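Local coordinates for UPF0045 protein MJ1052 (Methanocaldococcus jannaschii, PDB 2EPI) that is of unknown function but may bind thiamine or a related small molecule, at residues 62-65 with 66-70. Numbering follows the deposited sequence.
Sequences EAHS and TVLND
The carbonyl oxygen Glu62 O takes two bonds from Thr66, one turn further along helix 53-68, which packs on the antiparallel sheet of a ferredoxin-like fold. Thr66 N donates to Glu62 O at 2.8 Å, as in any alpha-helix. The hydroxyl Thr66 OG1 donates to Glu62 O as well, at a short 2.5 Å, a back-bond to the carbonyl four residues earlier. The two donors come from opposite faces of the carbonyl plane, and OG1 stands 41° out of it. With OG1 beside its own backbone N (chi1 -53°), the hydroxyl points back at the preceding turn. A water links the same OG1 to the Glu62 carboxylate, donating to Glu62 OE2 at 2.6 Å and to Thr66 OG1 at 3.2 Å. The extended Glu62 side chain carries its carboxylate to Lys35, in a salt bridge, and to Tyr36 OH. A valine in place of Thr66 would probably leave Glu62 O with the backbone N-H alone and the bridging water without its second acceptor.

The buried side of this part of the helix packs on the four-stranded sheet. There Ala63 and Val67 touch Ile13, while His64, Val67 and Leu68 touch Val74. His64 and Leu68 lie side by side and point the same way, with Leu68 CD2 4.2 Å from His64 NE2. Both ring nitrogens of His64 have polar partners, ND1 at Ser76 and NE2 at Glu82 of the second subunit, which should fix the turn of the ring. Further along, Leu68 N bonds His64 O at 3.0 Å in the carbonyl plane, and the bond from Asn69 N to Ser65 O is weak. Beyond it, Asn69 ND2 reaches Asp70 OD1 at 3.0 Å from above the carboxylate plane.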
loop_
_atom_site.group_PDB
_atom_site.type_symbol
_atom_site.label_atom_id
_atom_site.label_comp_id
_atom_site.label_asym_id
_atom_site.label_seq_id
_atom_site.Cartn_x
_atom_site.Cartn_y
_atom_site.Cartn_z
ATOM N N GLU A 62 -11.775 -12.376 -7.094
ATOM C CA GLU A 62 -12.055 -13.734 -6.654
ATOM C C GLU A 62 -11.208 -14.132 -5.453
ATOM O O GLU A 62 -11.704 -14.780 -4.528
ATOM C CB GLU A 62 -11.861 -14.735 -7.803
ATOM C CG GLU A 62 -12.041 -16.188 -7.367
ATOM C CD GLU A 62 -12.124 -17.170 -8.522
ATOM O OE1 GLU A 62 -11.676 -16.838 -9.637
ATOM O OE2 GLU A 62 -12.628 -18.294 -8.303
ATOM N N ALA A 63 -9.937 -13.738 -5.457
ATOM C CA ALA A 63 -9.037 -14.069 -4.353
ATOM C C ALA A 63 -9.545 -13.435 -3.065
ATOM O O ALA A 63 -9.623 -14.085 -2.024
ATOM C CB ALA A 63 -7.629 -13.575 -4.660
ATOM N N HIS A 64 -9.878 -12.152 -3.144
ATOM C CA HIS A 64 -10.404 -11.425 -1.996
ATOM C C HIS A 64 -11.672 -12.119 -1.488
ATOM O O HIS A 64 -11.807 -12.401 -0.297
ATOM C CB HIS A 64 -10.726 -9.988 -2.413
ATOM C CG HIS A 64 -11.563 -9.233 -1.425
ATOM N ND1 HIS A 64 -11.045 -8.686 -0.271
ATOM C CD2 HIS A 64 -12.882 -8.932 -1.426
ATOM C CE1 HIS A 64 -12.011 -8.078 0.396
ATOM N NE2 HIS A 64 -13.136 -8.213 -0.284
ATOM N N SER A 65 -12.588 -12.410 -2.407
ATOM C CA SER A 65 -13.859 -13.040 -2.065
ATOM C C SER A 65 -13.719 -14.438 -1.484
ATOM O O SER A 65 -14.479 -14.826 -0.598
ATOM C CB SER A 65 -14.762 -13.087 -3.298
ATOM O OG SER A 65 -14.918 -11.793 -3.852
ATOM N N THR A 66 -12.752 -15.196 -1.985
ATOM C CA THR A 66 -12.536 -16.555 -1.507
ATOM C C THR A 66 -12.133 -16.556 -0.038
ATOM O O THR A 66 -12.571 -17.411 0.735
ATOM C CB THR A 66 -11.449 -17.259 -2.334
ATOM O OG1 THR A 66 -11.770 -17.166 -3.726
ATOM C CG2 THR A 66 -11.373 -18.713 -1.960
ATOM N N VAL A 67 -11.300 -15.599 0.355
ATOM C CA VAL A 67 -10.873 -15.519 1.746
ATOM C C VAL A 67 -12.007 -14.979 2.616
ATOM O O VAL A 67 -12.178 -15.399 3.760
ATOM C CB VAL A 67 -9.634 -14.612 1.905
ATOM C CG1 VAL A 67 -9.274 -14.474 3.379
ATOM C CG2 VAL A 67 -8.459 -15.201 1.133
ATOM N N LEU A 68 -12.786 -14.056 2.067
ATOM C CA LEU A 68 -13.901 -13.473 2.803
ATOM C C LEU A 68 -14.969 -14.534 3.068
ATOM O O LEU A 68 -15.777 -14.401 3.985
ATOM C CB LEU A 68 -14.496 -12.305 2.013
ATOM C CG LEU A 68 -15.648 -11.522 2.650
ATOM C CD1 LEU A 68 -15.211 -10.930 3.988
ATOM C CD2 LEU A 68 -16.086 -10.426 1.701
ATOM N N ASN A 69 -14.967 -15.594 2.267
ATOM C CA ASN A 69 -15.938 -16.664 2.439
ATOM C C ASN A 69 -15.793 -17.331 3.805
ATOM O O ASN A 69 -16.779 -17.801 4.378
ATOM C CB ASN A 69 -15.765 -17.729 1.351
ATOM C CG ASN A 69 -16.786 -18.851 1.466
ATOM O OD1 ASN A 69 -17.960 -18.668 1.153
ATOM N ND2 ASN A 69 -16.342 -20.014 1.931
ATOM N N ASP A 70 -14.568 -17.351 4.330
ATOM C CA ASP A 70 -14.297 -17.999 5.608
ATOM C C ASP A 70 -14.095 -17.097 6.826
ATOM O O ASP A 70 -14.008 -17.596 7.948
ATOM C CB ASP A 70 -13.083 -18.922 5.474
ATOM C CG ASP A 70 -13.191 -19.862 4.289
ATOM O OD1 ASP A 70 -14.297 -20.388 4.045
ATOM O OD2 ASP A 70 -12.166 -20.082 3.611
HETATM O O HOH W 1 -13.256 -18.993 -5.851
#